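Local coordinates for type IV pilus biogenesis protein PilB (Streptococcus sanguinis, PDB 7B7P) that is a bimodular minor type IV pilin whose von Willebrand factor A-like module probably gives it its direct role in adhesion, at residues A[409-412]-A[413-416]; A[203-206]-A[207-210]. All coordinates share one frame; numbering follows the deposited sequence.

In the fold
Both contacts are local, each between successive turns of one helix in the von Willebrand factor A-like part of the chain. Contact 2 comes first in sequence, at the end of helix 191-209. Contact 1 lies in helix 402-424. The two helices lean on each other, and the contact centres are about 10 Å apart. Lys413 of contact 1 packs its CD 3.3 Å from OD2 of Asp205 in contact 2. Further along, Ile416 CG2 meets Ile209 CD1 at 4.1 Å. Neither contact forms the metal site. The side chain of Phe409 is about 12 Å from that of Asp284, a residue seen to bind magnesium in this protein. Contact 2 lies away from that site.

Contact 1 of 2, residues A[409-412]-A[413-416]; sequences FSDI and KKQI
Phe409 O accepts a hydrogen bond from the backbone N of Lys413 at 3.0 Å, and Ser410 O accepts one from that of Lys414 at 2.9 Å. Both bonds are nearly straight, with N-H...O angles of 171°. The same i to i+4 pattern continues from Asp411 O to Gln415 N and from Ile412 O to Ile416 N. These last two bonds are more bent, and Gln415 N also makes a weak bond to Ile412 O. The segments thus form one continuous piece of alpha helix.

On the outer side, Lys414 reaches back over one turn to Ser410. Its CG stands beside its own backbone N and rests 3.5 Å from Ser410 O. The chain then runs extended and bends at its last torsion (chi4 89°). This brings NZ to 3.2 Å from Ser410 OG, to which it donates a hydrogen bond. Asp411 OD1 stays 5.0 Å from Lys414 NZ, so the two charges are near but make no salt bridge.

On the inner side, Ile412 and Ile416 follow each other along the helix. Ile416 CG1 lies 3.4 Å from Ile412 O, and the CD1 beyond it meets Ile412 CG2 at 3.9 Å. The two side chains cross at a slant, methyl against methyl.

Helix 402-424 lies on the central, mostly parallel sheet beside helix 191-209, as helices flank the sheet in von Willebrand factor A domains. Phe409 and Ile412 pack on Ile368 of strand 364-370 and on Met202 of helix 191-209. Phe409 also touches Val280, and Ile416 touches Tyr278, both of strand 276-283.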
loop_
_atom_site.group_PDB
_atom_site.type_symbol
_atom_site.label_atom_id
_atom_site.label_comp_id
_atom_site.label_asym_id
_atom_site.label_seq_id
_atom_site.Cartn_x
_atom_site.Cartn_y
_atom_site.Cartn_z
ATOM N N PHE A 409 -3.039 -4.488 -10.526
ATOM C CA PHE A 409 -2.067 -3.405 -10.635
ATOM C C PHE A 409 -2.697 -2.061 -10.261
ATOM O O PHE A 409 -2.145 -1.309 -9.446
ATOM C CB PHE A 409 -1.467 -3.390 -12.039
ATOM C CG PHE A 409 -0.306 -4.343 -12.209
ATOM C CD1 PHE A 409 0.502 -4.676 -11.117
ATOM C CD2 PHE A 409 -0.003 -4.893 -13.448
ATOM C CE1 PHE A 409 1.581 -5.548 -11.266
ATOM C CE2 PHE A 409 1.062 -5.752 -13.603
ATOM C CZ PHE A 409 1.862 -6.086 -12.504
ATOM N N SER A 410 -3.889 -1.770 -10.799
ATOM C CA SER A 410 -4.545 -0.493 -10.508
ATOM C C SER A 410 -4.846 -0.356 -9.020
ATOM O O SER A 410 -4.616 0.696 -8.415
ATOM C CB SER A 410 -5.830 -0.364 -11.330
ATOM O OG SER A 410 -6.824 0.369 -10.616
ATOM N N ASP A 411 -5.360 -1.420 -8.409
ATOM C CA ASP A 411 -5.625 -1.398 -6.977
ATOM C C ASP A 411 -4.350 -1.137 -6.175
ATOM O O ASP A 411 -4.387 -0.434 -5.158
ATOM C CB ASP A 411 -6.276 -2.718 -6.545
ATOM C CG ASP A 411 -7.708 -2.877 -7.085
ATOM O OD1 ASP A 411 -8.393 -1.846 -7.303
ATOM O OD2 ASP A 411 -8.156 -4.030 -7.288
ATOM N N ILE A 412 -3.213 -1.690 -6.615
ATOM C CA ILE A 412 -1.972 -1.473 -5.875
ATOM C C ILE A 412 -1.551 -0.012 -5.977
ATOM O O ILE A 412 -1.161 0.604 -4.976
ATOM C CB ILE A 412 -0.866 -2.433 -6.368
ATOM C CG1 ILE A 412 -1.189 -3.873 -5.964
ATOM C CG2 ILE A 412 0.494 -2.040 -5.804
ATOM C CD1 ILE A 412 -0.316 -4.908 -6.639
ATOM N N LYS A 413 -1.662 0.575 -7.173
ATOM C CA LYS A 413 -1.458 2.014 -7.327
ATOM C C LYS A 413 -2.372 2.801 -6.393
ATOM O O LYS A 413 -1.912 3.660 -5.631
ATOM C CB LYS A 413 -1.695 2.427 -8.779
ATOM C CG LYS A 413 -1.480 3.918 -9.077
ATOM C CD LYS A 413 -2.792 4.721 -9.078
ATOM C CE LYS A 413 -2.552 6.192 -9.380
ATOM N NZ LYS A 413 -3.638 7.043 -8.823
ATOM N N LYS A 414 -3.674 2.514 -6.432
ATOM C CA LYS A 414 -4.614 3.235 -5.575
ATOM C C LYS A 414 -4.214 3.144 -4.103
ATOM O O LYS A 414 -4.378 4.103 -3.340
ATOM C CB LYS A 414 -6.036 2.688 -5.769
ATOM C CG LYS A 414 -6.757 3.137 -7.048
ATOM C CD LYS A 414 -8.134 2.473 -7.122
ATOM C CE LYS A 414 -9.048 3.127 -8.152
ATOM N NZ LYS A 414 -8.928 2.545 -9.526
ATOM N N GLN A 415 -3.687 1.994 -3.684
ATOM C CA GLN A 415 -3.363 1.819 -2.275
ATOM C C GLN A 415 -2.066 2.525 -1.889
ATOM O O GLN A 415 -1.920 2.955 -0.742
ATOM C CB GLN A 415 -3.285 0.330 -1.948
ATOM C CG GLN A 415 -2.923 0.039 -0.509
ATOM C CD GLN A 415 -4.012 0.458 0.467
ATOM O OE1 GLN A 415 -5.084 -0.159 0.519
ATOM N NE2 GLN A 415 -3.740 1.505 1.256
ATOM N N ILE A 416 -1.115 2.650 -2.817
ATOM C CA ILE A 416 0.100 3.400 -2.522
ATOM C C ILE A 416 -0.221 4.882 -2.430
ATOM O O ILE A 416 0.195 5.573 -1.489
ATOM C CB ILE A 416 1.182 3.126 -3.580
ATOM C CG1 ILE A 416 1.719 1.691 -3.458
ATOM C CG2 ILE A 416 2.326 4.160 -3.472
ATOM C CD1 ILE A 416 2.393 1.219 -4.744
#

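Contact 2 of 2, residues A[203-206]-A[207-210]; sequences IKDL and AEIG
Ala207 is held against the turn before it by both its backbone and its methyl group. Its N donates to Ile203 O at 2.8 Å, the one i to i+4 bond between the two segments. Its CB lies 3.3 Å from Lys204 O and a little further from Ile203 O. After this point the bonding turns to i to i+3. Glu208 N makes only a weak bond to Asp205 O, at 3.3 Å. Ile209 N bonds to Leu206 O at 3.0 Å, but approaches from above the carbonyl plane, 49° out of it. Gly210 N closes another such bond on Ala207 O, and Gly210 then leaves the helix with a positive phi.

Leu206 faces inward. Its CD2 meets CD1 of Ile209 at 4.2 Å, a loose apolar contact. Ile209 is nearer to the backbone, with CG1 3.4 Å from Leu206 O.

The CB of Asp205 leads away, but its carboxylate swings back beside Glu208, with CG anti to the backbone N (chi1 -156°). OD1 of Asp205 is 3.7 Å from OE2 of Glu208, and the two carboxylate planes are 80° apart. The extended chain of Glu208 brings its acid there. Two like charges this close should repel. The amino group of Lys413, near both acids, may ease this.

The helix forms the crossover between parallel strands 162-169 and 212-219. Ile203 and Leu206 both pack on Phe166 of the first strand. On the second, Ile203 also touches Val214 and Leu206 touches Ile212. Ile209 turns to helix 402-424, where it touches Gln417 and Leu420, while its carbonyl oxygen accepts a hydrogen bond from Gln159 NE2.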
loop_
_atom_site.group_PDB
_atom_site.type_symbol
_atom_site.label_atom_id
_atom_site.label_comp_id
_atom_site.label_asym_id
_atom_site.label_seq_id
_atom_site.Cartn_x
_atom_site.Cartn_y
_atom_site.Cartn_z
ATOM N N ILE A 203 3.216 1.231 -14.657
ATOM C CA ILE A 203 4.227 2.278 -14.496
ATOM C C ILE A 203 3.630 3.656 -14.792
ATOM O O ILE A 203 3.792 4.605 -14.014
ATOM C CB ILE A 203 5.441 1.991 -15.399
ATOM C CG1 ILE A 203 6.285 0.841 -14.843
ATOM C CG2 ILE A 203 6.282 3.261 -15.575
ATOM C CD1 ILE A 203 6.749 1.034 -13.420
ATOM N N LYS A 204 2.943 3.794 -15.933
ATOM C CA LYS A 204 2.317 5.072 -16.253
ATOM C C LYS A 204 1.314 5.473 -15.179
ATOM O O LYS A 204 1.199 6.656 -14.834
ATOM C CB LYS A 204 1.647 5.005 -17.621
ATOM C CG LYS A 204 2.621 4.773 -18.771
ATOM C CD LYS A 204 1.925 4.112 -19.967
ATOM C CE LYS A 204 2.509 4.598 -21.287
ATOM N NZ LYS A 204 2.521 3.522 -22.318
ATOM N N ASP A 205 0.608 4.495 -14.605
ATOM C CA ASP A 205 -0.314 4.805 -13.519
ATOM C C ASP A 205 0.428 5.257 -12.262
ATOM O O ASP A 205 -0.008 6.199 -11.588
ATOM C CB ASP A 205 -1.206 3.596 -13.230
ATOM C CG ASP A 205 -2.513 3.985 -12.568
ATOM O OD1 ASP A 205 -2.882 5.182 -12.664
ATOM O OD2 ASP A 205 -3.171 3.108 -11.957
ATOM N N LEU A 206 1.549 4.600 -11.923
ATOM C CA LEU A 206 2.344 5.038 -10.773
ATOM C C LEU A 206 2.910 6.437 -10.990
ATOM O O LEU A 206 2.990 7.230 -10.043
ATOM C CB LEU A 206 3.485 4.059 -10.499
ATOM C CG LEU A 206 3.171 2.722 -9.824
ATOM C CD1 LEU A 206 4.462 1.957 -9.644
ATOM C CD2 LEU A 206 2.457 2.901 -8.502
ATOM N N ALA A 207 3.309 6.753 -12.230
ATOM C CA ALA A 207 3.865 8.070 -12.541
ATOM C C ALA A 207 2.998 9.201 -11.995
ATOM O O ALA A 207 3.516 10.180 -11.442
ATOM C CB ALA A 207 4.045 8.216 -14.054
ATOM N N GLU A 208 1.673 9.052 -12.079
ATOM C CA GLU A 208 0.761 10.130 -11.699
ATOM C C GLU A 208 0.916 10.528 -10.236
ATOM O O GLU A 208 0.745 11.703 -9.886
ATOM C CB GLU A 208 -0.675 9.711 -11.986
ATOM C CG GLU A 208 -1.001 9.614 -13.456
ATOM C CD GLU A 208 -2.359 8.990 -13.689
ATOM O OE1 GLU A 208 -2.643 8.598 -14.846
ATOM O OE2 GLU A 208 -3.137 8.885 -12.706
ATOM N N ILE A 209 1.229 9.570 -9.361
ATOM C CA ILE A 209 1.446 9.899 -7.955
ATOM C C ILE A 209 2.567 10.924 -7.795
ATOM O O ILE A 209 2.539 11.747 -6.868
ATOM C CB ILE A 209 1.740 8.619 -7.146
ATOM C CG1 ILE A 209 0.759 7.502 -7.523
ATOM C CG2 ILE A 209 1.665 8.897 -5.660
ATOM C CD1 ILE A 209 0.803 6.304 -6.598
ATOM N N GLY A 210 3.562 10.904 -8.689
ATOM C CA GLY A 210 4.745 11.738 -8.547
ATOM C C GLY A 210 5.665 11.339 -7.403
ATOM O O GLY A 210 5.213 10.757 -6.412
#